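Local coordinates for protein transcriptional regulator, LysR family (Vibrio cholerae, PDB 3SZP) that activates virulence genes as a LysR-family transcription factor, responds to oxygen and pH, and probably binds DNA through its winged helix-turn-helix domain, at residues D5-L8 / F9-V12; P168-L171 / S172-Q176; S210-G213 / R214-S218; D272-E276 / K277-F281. All blocks are in the same frame, centred on the assembly; numbering follows the deposited sequence.

Overall arrangement
Contact 1 lies in the winged helix-turn-helix domain, and contacts 2, 3 and 4 lie in the substrate-binding domain of the LysR family. Contact 1 is buried and joins successive turns of one helix, combining an amide-guanidinium pair with apolar packing. Contact 2, at the surface, closes a short helix with stacked tyrosine and histidine rings. Contacts 3 and 4 are partly buried: contact 3 leads into a strand through which the sheet continues into another subunit, whereas contact 4, starting the C-terminal helix, uses first-turn backbone bonds, apolar contacts and a water bridge. Contacts 2 and 3 are neighbours, centres about 19 Å apart; contacts 1 and 2 are the most distant pair, about 55 Å between centres.

Contact 1 (D5-L8 / F9-V12); sequences DLNL and FRLV
Phe9 follows Asp5 by one turn in helix 3-15, the first helix of the winged helix-turn-helix domain, and its backbone N donates to Asp5 O at 2.8 Å. The Phe9 ring meets its own helix at the rim: Leu6 CD1 comes to 4.2 Å from Phe9 CD2, the two side chains slanting past each other, and Leu6 O lies in the ring plane at the edge. Beyond that the ring enters the domain core, packing on Leu39, Leu57 and Phe64. Asp5, which also touches Leu39, forms a salt bridge through OD1 with Arg35 of helix 29-43. Arg10 carries the polar part of the contact. Its NE and NH2 both grip Asn7 OD1 side-on, NE at 3.0 Å and NH2 at 2.8 Å, the latter on a lone pair of the carbonyl. A bend at chi3 (69°) brings the guanidinium back beside the amide, and the two planes differ by only 26°. NH1 is engaged by Glu14, so bonds at two edges fix the rotation of the group. Leu11 donates its backbone N to Asn7 O at 3.0 Å, and its CD2 rests 3.6 Å above one face of the Arg10 guanidinium, near the rim. This face of the helix is also close to the second subunit, whose Leu3 packs on Asn7. Val12 turns back to the core, its N bonded to Leu8 O at 2.9 Å. Both Leu8 and Val12 touch Thr21 of helix 18-25, and Val12 CG2 stands 4.4 Å from Leu8 CG.

Contact 2 (P168-L171 / S172-Q176); sequences PQYL and SSHPQ
Tyr170 and His174 stack ring on ring where the short helix 168-173 of the LysR substrate-binding domain gives way to loop. The stack is offset and nearly parallel, with centroids 4.2 Å apart and planes at 8°; His174 ND1 lies over the rim of the tyrosine, 3.4 Å from Tyr170 CE1. His174 CB adds a CH-pi contact over the same ring. The same imidazole turns back on the helix: ND1 donates to Tyr170 O at 3.0 Å, with the acceptor in the plane of the imidazole. One tyrosine therefore meets the histidine twice, through its ring and through its carbonyl, and the pair of contacts fixes the tilt of the imidazole. Tyr170 O also accepts from Ser173 N at 3.1 Å, from above the carbonyl plane, and weakly from His174 N. With chi1 at -53°, the imidazole sits beside its own backbone N and so can reach that carbonyl. One turn earlier, Ser172 N bonds to Pro168 O at 2.8 Å. Leu171 flanks the turn, its CD2 3.6 Å from His174 O, and reaches on to Val253 together with Gln176. The stack itself is positioned from outside: His186 packs on His174, and its ND1 is hydrogen-bonded to Tyr170 OH, which also bonds to Gln187 N.

Contact 3 (S210-G213 / R214-S218); sequences SDRG and RFQAS
Gln216 OE1 is the polar atom that Arg212 crowds, lying 2.8 Å from Arg212 NH1 and 3.3 Å from Arg212 CZ. The oxygen stands over one face of the guanidinium, where no N-H points at it, so the short approach is not a hydrogen bond; OE1 has its hydrogen bond outside the two segments, and the guanidinium comes on top of it. The amide and guanidinium planes are turned 77° apart, and the attraction is probably electrostatic, a carbonyl dipole above a positive group. Bends at chi2 and chi3 fold the head of Arg212 back beside strand 215-217, while Gln216 runs out straight to meet it and its CB passes 3.7 Å from Arg212 O. The proper ionic partner of Arg212 is Glu123 of the third subunit, in a salt bridge with NH2. Gly213 links the segments with phi at 95°, where a side chain would collide with the carbonyl O before it, so the shape calls for glycine. Next to it, Arg214 stretches from CG to NE without a bend and splits its bonds, NH1 going to Leu231 O and NH2 to Met114 O of the third subunit. Phe215 faces the opposite way from Gln216 and packs on Val223 and Ala226 of helix 220-228. The chemistry implies a unit held from both sides: Arg212 by a salt bridge across the interface, Arg214 by one bond to each chain, and the strand by parallel ladders with strand 188-191 and the third subunit.

Contact 4 (D272-E276 / K277-F281); sequences DHQPE and KVRLF
Pro275 occupies the N-cap position of helix 276-287, and its O accepts from Arg279 N at 3.1 Å, with a weak second bond from Val278 N. One residue on, Glu276 O takes Leu280 N at 2.8 Å, the next bond of the first turn. At Gln274 and Pro275, just before the helix, the chain is extended, and their side chains lie against that turn. Gln274, bent at chi2 (63°), lays its CG 3.4 Å from Val278 CG1, while Pro275 CG presses on Val278 CG2 at 3.6 Å; the valine is thus wedged by both residues leading into the helix. Arg279 runs back along the cap. A bend at chi3 (-50°) sets its guanidinium over the start of the helix, with Glu276 CA 3.6 Å above one face, and its NH1 lies 2.8 Å from Gln274 O. A water at the edge of the guanidinium accepts from Arg279 NH2 at 2.9 Å and donates to Glu276 OE1 at 3.0 Å, joining opposite charges whose own atoms are too far apart for a salt bridge. Lys277 runs off in a different direction, passing Pro275 CG before NZ makes a weak bond to Arg92 O. The unit ends the loop that follows strand 262-268 and lays the C-terminal helix on the sheet: Val278 touches Ile93 and Val140 of strands 91-98 and 140-144, and Phe281 packs on Ile93, Ile95, Val140 and Phe142 and meets Phe113 of helix 102-116 edge-to-face.

Contact 1 (D5-L8 / F9-V12)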
loop_
_atom_site.group_PDB
_atom_site.type_symbol
_atom_site.label_atom_id
_atom_site.label_comp_id
_atom_site.label_asym_id
_atom_site.label_seq_id
_atom_site.Cartn_x
_atom_site.Cartn_y
_atom_site.Cartn_z
ATOM N N ASP A 5 -1.771 24.558 10.291
ATOM C CA ASP A 5 -1.407 23.427 9.430
ATOM C C ASP A 5 -0.304 22.596 10.088
ATOM O O ASP A 5 -0.342 21.360 10.070
ATOM C CB ASP A 5 -0.990 23.900 8.041
ATOM C CG ASP A 5 -2.142 24.542 7.265
ATOM O OD1 ASP A 5 -3.319 24.373 7.634
ATOM O OD2 ASP A 5 -1.875 25.212 6.257
ATOM N N LEU A 6 0.660 23.296 10.691
ATOM C CA LEU A 6 1.722 22.663 11.471
ATOM C C LEU A 6 1.098 21.870 12.613
ATOM O O LEU A 6 1.476 20.728 12.872
ATOM C CB LEU A 6 2.676 23.725 12.030
ATOM C CG LEU A 6 3.845 23.197 12.858
ATOM C CD1 LEU A 6 4.726 22.255 12.019
ATOM C CD2 LEU A 6 4.681 24.343 13.411
ATOM N N ASN A 7 0.131 22.480 13.290
ATOM C CA ASN A 7 -0.593 21.792 14.351
ATOM C C ASN A 7 -1.351 20.599 13.833
ATOM O O ASN A 7 -1.433 19.575 14.508
ATOM C CB ASN A 7 -1.599 22.713 15.040
ATOM C CG ASN A 7 -2.138 22.111 16.321
ATOM O OD1 ASN A 7 -1.377 21.578 17.129
ATOM N ND2 ASN A 7 -3.450 22.182 16.512
ATOM N N LEU A 8 -1.929 20.750 12.643
ATOM C CA LEU A 8 -2.699 19.672 12.027
ATOM C C LEU A 8 -1.756 18.520 11.697
ATOM O O LEU A 8 -2.104 17.355 11.858
ATOM C CB LEU A 8 -3.407 20.134 10.750
ATOM C CG LEU A 8 -4.095 18.961 10.013
ATOM C CD1 LEU A 8 -5.178 18.353 10.911
ATOM C CD2 LEU A 8 -4.700 19.375 8.667
ATOM N N PHE A 9 -0.559 18.867 11.236
ATOM C CA PHE A 9 0.478 17.880 10.951
ATOM C C PHE A 9 0.800 17.099 12.215
ATOM O O PHE A 9 0.832 15.873 12.201
ATOM C CB PHE A 9 1.726 18.578 10.408
ATOM C CG PHE A 9 3.000 17.792 10.589
ATOM C CD1 PHE A 9 3.266 16.665 9.808
ATOM C CD2 PHE A 9 3.949 18.195 11.520
ATOM C CE1 PHE A 9 4.456 15.956 9.961
ATOM C CE2 PHE A 9 5.154 17.495 11.663
ATOM C CZ PHE A 9 5.399 16.367 10.892
ATOM N N ARG A 10 1.011 17.809 13.317
ATOM C CA ARG A 10 1.218 17.148 14.596
ATOM C C ARG A 10 0.098 16.151 14.928
ATOM O O ARG A 10 0.374 15.038 15.378
ATOM C CB ARG A 10 1.343 18.177 15.717
ATOM C CG ARG A 10 1.402 17.559 17.114
ATOM C CD ARG A 10 1.426 18.622 18.207
ATOM N NE ARG A 10 0.161 19.348 18.329
ATOM C CZ ARG A 10 -0.781 19.080 19.236
ATOM N NH1 ARG A 10 -0.623 18.080 20.097
ATOM N NH2 ARG A 10 -1.895 19.805 19.278
ATOM N N LEU A 11 -1.158 16.547 14.708
ATOM C CA LEU A 11 -2.298 15.702 15.064
ATOM C C LEU A 11 -2.357 14.469 14.175
ATOM O O LEU A 11 -2.744 13.381 14.615
ATOM C CB LEU A 11 -3.623 16.470 14.952
ATOM C CG LEU A 11 -3.904 17.658 15.871
ATOM C CD1 LEU A 11 -5.317 18.197 15.619
ATOM C CD2 LEU A 11 -3.731 17.284 17.334
ATOM N N VAL A 12 -2.000 14.655 12.908
ATOM C CA VAL A 12 -1.964 13.542 11.973
ATOM C C VAL A 12 -0.964 12.488 12.451
ATOM O O VAL A 12 -1.249 11.300 12.418
ATOM C CB VAL A 12 -1.611 14.021 10.558
ATOM C CG1 VAL A 12 -1.140 12.855 9.698
ATOM C CG2 VAL A 12 -2.821 14.750 9.915
#

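Contact 2 (P168-L171 / S172-Q176)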
loop_
_atom_site.group_PDB
_atom_site.type_symbol
_atom_site.label_atom_id
_atom_site.label_comp_id
_atom_site.label_asym_id
_atom_site.label_seq_id
_atom_site.Cartn_x
_atom_site.Cartn_y
_atom_site.Cartn_z
ATOM N N PRO A 168 -46.278 -5.964 5.807
ATOM C CA PRO A 168 -47.375 -6.848 5.381
ATOM C C PRO A 168 -47.058 -7.506 4.026
ATOM O O PRO A 168 -47.355 -8.688 3.829
ATOM C CB PRO A 168 -48.564 -5.896 5.228
ATOM C CG PRO A 168 -48.245 -4.726 6.118
ATOM C CD PRO A 168 -46.727 -4.601 6.130
ATOM N N GLN A 169 -46.454 -6.749 3.114
ATOM C CA GLN A 169 -46.056 -7.305 1.831
ATOM C C GLN A 169 -45.187 -8.547 2.036
ATOM O O GLN A 169 -45.382 -9.550 1.360
ATOM C CB GLN A 169 -45.328 -6.262 0.964
ATOM C CG GLN A 169 -45.223 -6.620 -0.525
ATOM C CD GLN A 169 -44.033 -5.946 -1.258
ATOM O OE1 GLN A 169 -43.438 -4.963 -0.784
ATOM N NE2 GLN A 169 -43.688 -6.489 -2.422
ATOM N N TYR A 170 -44.231 -8.488 2.968
ATOM C CA TYR A 170 -43.341 -9.633 3.195
ATOM C C TYR A 170 -44.123 -10.820 3.776
ATOM O O TYR A 170 -43.962 -11.966 3.343
ATOM C CB TYR A 170 -42.170 -9.275 4.116
ATOM C CG TYR A 170 -41.314 -10.475 4.472
ATOM C CD1 TYR A 170 -40.313 -10.925 3.610
ATOM C CD2 TYR A 170 -41.520 -11.172 5.652
ATOM C CE1 TYR A 170 -39.539 -12.031 3.919
ATOM C CE2 TYR A 170 -40.757 -12.280 5.971
ATOM C CZ TYR A 170 -39.765 -12.698 5.102
ATOM O OH TYR A 170 -39.007 -13.793 5.413
ATOM N N LEU A 171 -44.958 -10.537 4.760
ATOM C CA LEU A 171 -45.686 -11.590 5.438
ATOM C C LEU A 171 -46.711 -12.250 4.516
ATOM O O LEU A 171 -46.981 -13.441 4.644
ATOM C CB LEU A 171 -46.342 -11.044 6.697
ATOM C CG LEU A 171 -45.259 -10.642 7.690
ATOM C CD1 LEU A 171 -45.861 -10.002 8.927
ATOM C CD2 LEU A 171 -44.432 -11.868 8.044
ATOM N N SER A 172 -47.258 -11.469 3.587
ATOM C CA SER A 172 -48.157 -11.988 2.567
ATOM C C SER A 172 -47.557 -13.178 1.841
ATOM O O SER A 172 -48.269 -14.102 1.455
ATOM C CB SER A 172 -48.478 -10.903 1.539
ATOM O OG SER A 172 -49.461 -10.009 2.026
ATOM N N SER A 173 -46.244 -13.147 1.654
ATOM C CA SER A 173 -45.575 -14.122 0.816
ATOM C C SER A 173 -44.723 -15.112 1.611
ATOM O O SER A 173 -44.258 -16.118 1.072
ATOM C CB SER A 173 -44.704 -13.393 -0.202
ATOM O OG SER A 173 -44.326 -14.270 -1.245
ATOM N N HIS A 174 -44.509 -14.809 2.887
ATOM C CA HIS A 174 -43.719 -15.653 3.777
ATOM C C HIS A 174 -44.433 -15.696 5.106
ATOM O O HIS A 174 -44.215 -14.826 5.949
ATOM C CB HIS A 174 -42.334 -15.050 4.009
ATOM C CG HIS A 174 -41.601 -14.731 2.750
ATOM N ND1 HIS A 174 -41.845 -13.586 2.022
ATOM C CD2 HIS A 174 -40.647 -15.415 2.076
ATOM C CE1 HIS A 174 -41.069 -13.578 0.954
ATOM N NE2 HIS A 174 -40.333 -14.676 0.963
ATOM N N PRO A 175 -45.299 -16.699 5.295
ATOM C CA PRO A 175 -46.140 -16.789 6.491
ATOM C C PRO A 175 -45.348 -16.549 7.770
ATOM O O PRO A 175 -44.278 -17.116 7.960
ATOM C CB PRO A 175 -46.659 -18.225 6.438
ATOM C CG PRO A 175 -46.757 -18.505 4.959
ATOM C CD PRO A 175 -45.615 -17.746 4.308
ATOM N N GLN A 176 -45.887 -15.676 8.610
ATOM C CA GLN A 176 -45.354 -15.366 9.928
ATOM C C GLN A 176 -44.776 -16.594 10.631
ATOM O O GLN A 176 -45.375 -17.666 10.618
ATOM C CB GLN A 176 -46.503 -14.800 10.771
ATOM C CG GLN A 176 -46.106 -13.866 11.889
ATOM C CD GLN A 176 -47.256 -12.957 12.283
ATOM O OE1 GLN A 176 -47.985 -12.475 11.423
ATOM N NE2 GLN A 176 -47.431 -12.728 13.579
#

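Contact 3 (S210-G213 / R214-S218)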
loop_
_atom_site.group_PDB
_atom_site.type_symbol
_atom_site.label_atom_id
_atom_site.label_comp_id
_atom_site.label_asym_id
_atom_site.label_seq_id
_atom_site.Cartn_x
_atom_site.Cartn_y
_atom_site.Cartn_z
ATOM N N SER A 210 -27.850 -16.074 14.882
ATOM C CA SER A 210 -26.702 -15.372 14.365
ATOM C C SER A 210 -26.553 -15.589 12.856
ATOM O O SER A 210 -25.443 -15.572 12.350
ATOM C CB SER A 210 -25.446 -15.804 15.118
ATOM O OG SER A 210 -25.238 -17.196 14.992
ATOM N N ASP A 211 -27.662 -15.799 12.140
ATOM C CA ASP A 211 -27.627 -15.810 10.678
ATOM C C ASP A 211 -27.103 -14.467 10.215
ATOM O O ASP A 211 -27.395 -13.435 10.839
ATOM C CB ASP A 211 -29.014 -16.002 10.066
ATOM C CG ASP A 211 -29.697 -17.261 10.528
ATOM O OD1 ASP A 211 -29.004 -18.151 11.050
ATOM O OD2 ASP A 211 -30.934 -17.360 10.364
ATOM N N ARG A 212 -26.352 -14.466 9.119
ATOM C CA ARG A 212 -25.772 -13.241 8.576
ATOM C C ARG A 212 -26.821 -12.261 8.070
ATOM O O ARG A 212 -26.639 -11.042 8.157
ATOM C CB ARG A 212 -24.810 -13.578 7.441
ATOM C CG ARG A 212 -23.517 -14.171 7.932
ATOM C CD ARG A 212 -22.834 -13.190 8.858
ATOM N NE ARG A 212 -21.794 -12.435 8.166
ATOM C CZ ARG A 212 -21.145 -11.408 8.702
ATOM N NH1 ARG A 212 -21.446 -11.008 9.935
ATOM N NH2 ARG A 212 -20.201 -10.775 8.007
ATOM N N GLY A 213 -27.909 -12.797 7.523
ATOM C CA GLY A 213 -28.968 -11.947 7.021
ATOM C C GLY A 213 -28.869 -11.648 5.540
ATOM O O GLY A 213 -27.774 -11.570 4.953
ATOM N N ARG A 214 -30.034 -11.505 4.926
ATOM C CA ARG A 214 -30.142 -11.021 3.563
ATOM C C ARG A 214 -29.482 -9.649 3.443
ATOM O O ARG A 214 -28.886 -9.327 2.421
ATOM C CB ARG A 214 -31.614 -10.899 3.196
ATOM C CG ARG A 214 -31.856 -10.482 1.764
ATOM C CD ARG A 214 -33.329 -10.219 1.558
ATOM N NE ARG A 214 -33.665 -10.150 0.146
ATOM C CZ ARG A 214 -34.901 -10.246 -0.326
ATOM N NH1 ARG A 214 -35.906 -10.409 0.526
ATOM N NH2 ARG A 214 -35.120 -10.189 -1.635
ATOM N N PHE A 215 -29.596 -8.848 4.498
ATOM C CA PHE A 215 -29.062 -7.488 4.525
ATOM C C PHE A 215 -28.445 -7.310 5.907
ATOM O O PHE A 215 -29.118 -7.523 6.925
ATOM C CB PHE A 215 -30.204 -6.468 4.285
ATOM C CG PHE A 215 -29.765 -5.011 4.235
ATOM C CD1 PHE A 215 -28.671 -4.610 3.469
ATOM C CD2 PHE A 215 -30.492 -4.022 4.931
ATOM C CE1 PHE A 215 -28.271 -3.271 3.409
ATOM C CE2 PHE A 215 -30.107 -2.667 4.872
ATOM C CZ PHE A 215 -28.992 -2.289 4.110
ATOM N N GLN A 216 -27.159 -6.971 5.946
ATOM C CA GLN A 216 -26.509 -6.557 7.193
ATOM C C GLN A 216 -25.893 -5.185 6.984
ATOM O O GLN A 216 -25.227 -4.944 5.978
ATOM C CB GLN A 216 -25.435 -7.555 7.654
ATOM C CG GLN A 216 -24.780 -7.154 8.987
ATOM C CD GLN A 216 -23.426 -7.841 9.245
ATOM O OE1 GLN A 216 -23.343 -9.066 9.311
ATOM N NE2 GLN A 216 -22.370 -7.050 9.382
ATOM N N ALA A 217 -26.132 -4.286 7.930
ATOM C CA ALA A 217 -25.607 -2.928 7.835
ATOM C C ALA A 217 -25.034 -2.431 9.157
ATOM O O ALA A 217 -25.302 -2.991 10.215
ATOM C CB ALA A 217 -26.682 -1.975 7.307
ATOM N N SER A 218 -24.236 -1.377 9.093
ATOM C CA SER A 218 -23.554 -0.886 10.274
ATOM C C SER A 218 -24.417 0.090 11.072
ATOM O O SER A 218 -23.967 0.609 12.088
ATOM C CB SER A 218 -22.218 -0.237 9.910
ATOM O OG SER A 218 -22.395 0.759 8.929
#

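Contact 4 (D272-E276 / K277-F281)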
loop_
_atom_site.group_PDB
_atom_site.type_symbol
_atom_site.label_atom_id
_atom_site.label_comp_id
_atom_site.label_asym_id
_atom_site.label_seq_id
_atom_site.Cartn_x
_atom_site.Cartn_y
_atom_site.Cartn_z
ATOM N N ASP A 272 -19.281 19.300 40.576
ATOM C CA ASP A 272 -18.426 20.219 41.330
ATOM C C ASP A 272 -17.253 20.737 40.500
ATOM O O ASP A 272 -16.661 21.769 40.820
ATOM C CB ASP A 272 -17.900 19.570 42.618
ATOM C CG ASP A 272 -18.969 19.439 43.689
ATOM O OD1 ASP A 272 -20.051 20.052 43.537
ATOM O OD2 ASP A 272 -18.722 18.727 44.688
ATOM N N HIS A 273 -16.921 20.012 39.437
ATOM C CA HIS A 273 -15.785 20.356 38.590
ATOM C C HIS A 273 -16.294 20.802 37.236
ATOM O O HIS A 273 -15.580 20.754 36.236
ATOM C CB HIS A 273 -14.882 19.140 38.425
ATOM C CG HIS A 273 -14.818 18.282 39.648
ATOM N ND1 HIS A 273 -15.646 17.195 39.838
ATOM C CD2 HIS A 273 -14.047 18.368 40.758
ATOM C CE1 HIS A 273 -15.375 16.640 41.007
ATOM N NE2 HIS A 273 -14.409 17.331 41.584
ATOM N N GLN A 274 -17.539 21.252 37.219
ATOM C CA GLN A 274 -18.256 21.451 35.974
ATOM C C GLN A 274 -18.629 22.922 35.822
ATOM O O GLN A 274 -19.173 23.534 36.750
ATOM C CB GLN A 274 -19.501 20.561 35.974
ATOM C CG GLN A 274 -19.932 20.048 34.619
ATOM C CD GLN A 274 -18.907 19.140 33.959
ATOM O OE1 GLN A 274 -17.999 19.609 33.277
ATOM N NE2 GLN A 274 -19.071 17.833 34.133
ATOM N N PRO A 275 -18.313 23.510 34.658
ATOM C CA PRO A 275 -18.710 24.902 34.430
ATOM C C PRO A 275 -20.229 25.017 34.374
ATOM O O PRO A 275 -20.909 23.991 34.292
ATOM C CB PRO A 275 -18.097 25.218 33.059
ATOM C CG PRO A 275 -17.932 23.901 32.396
ATOM C CD PRO A 275 -17.606 22.936 33.499
ATOM N N GLU A 276 -20.746 26.240 34.403
ATOM C CA GLU A 276 -22.189 26.461 34.411
ATOM C C GLU A 276 -22.867 25.919 33.151
ATOM O O GLU A 276 -23.943 25.325 33.223
ATOM C CB GLU A 276 -22.504 27.952 34.599
ATOM C CG GLU A 276 -23.974 28.250 34.858
ATOM C CD GLU A 276 -24.248 29.728 35.146
ATOM O OE1 GLU A 276 -23.440 30.378 35.859
ATOM O OE2 GLU A 276 -25.283 30.243 34.657
ATOM N N LYS A 277 -22.231 26.127 32.004
ATOM C CA LYS A 277 -22.798 25.723 30.720
ATOM C C LYS A 277 -23.095 24.227 30.701
ATOM O O LYS A 277 -24.124 23.801 30.177
ATOM C CB LYS A 277 -21.870 26.101 29.560
ATOM C CG LYS A 277 -20.547 25.350 29.546
ATOM C CD LYS A 277 -19.595 25.866 28.469
ATOM C CE LYS A 277 -18.290 25.082 28.492
ATOM N NZ LYS A 277 -17.189 25.742 27.734
ATOM N N VAL A 278 -22.203 23.433 31.289
ATOM C CA VAL A 278 -22.404 21.987 31.340
ATOM C C VAL A 278 -23.425 21.607 32.422
ATOM O O VAL A 278 -24.264 20.729 32.207
ATOM C CB VAL A 278 -21.071 21.242 31.549
ATOM C CG1 VAL A 278 -21.279 19.745 31.480
ATOM C CG2 VAL A 278 -20.036 21.690 30.500
ATOM N N ARG A 279 -23.364 22.277 33.570
ATOM C CA ARG A 279 -24.342 22.054 34.638
ATOM C C ARG A 279 -25.774 22.288 34.161
ATOM O O ARG A 279 -26.653 21.485 34.425
ATOM C CB ARG A 279 -24.055 22.941 35.858
ATOM C CG ARG A 279 -22.847 22.516 36.683
ATOM C CD ARG A 279 -22.842 23.186 38.068
ATOM N NE ARG A 279 -23.042 24.634 37.986
ATOM C CZ ARG A 279 -22.068 25.533 38.090
ATOM N NH1 ARG A 279 -20.817 25.139 38.300
ATOM N NH2 ARG A 279 -22.344 26.829 38.002
ATOM N N LEU A 280 -26.002 23.402 33.476
ATOM C CA LEU A 280 -27.304 23.696 32.893
ATOM C C LEU A 280 -27.763 22.571 31.955
ATOM O O LEU A 280 -28.915 22.124 31.992
ATOM C CB LEU A 280 -27.245 25.021 32.132
ATOM C CG LEU A 280 -27.105 26.289 32.977
ATOM C CD1 LEU A 280 -26.874 27.529 32.111
ATOM C CD2 LEU A 280 -28.316 26.473 33.871
ATOM N N PHE A 281 -26.856 22.112 31.106
ATOM C CA PHE A 281 -27.183 21.027 30.203
ATOM C C PHE A 281 -27.573 19.772 30.980
ATOM O O PHE A 281 -28.634 19.192 30.768
ATOM C CB PHE A 281 -26.017 20.729 29.256
ATOM C CG PHE A 281 -26.312 19.631 28.278
ATOM C CD1 PHE A 281 -27.090 19.877 27.152
ATOM C CD2 PHE A 281 -25.831 18.344 28.493
ATOM C CE1 PHE A 281 -27.373 18.851 26.247
ATOM C CE2 PHE A 281 -26.106 17.317 27.588
ATOM C CZ PHE A 281 -26.876 17.573 26.473
HETATM O O HOH W 1 -21.457 29.627 37.937
#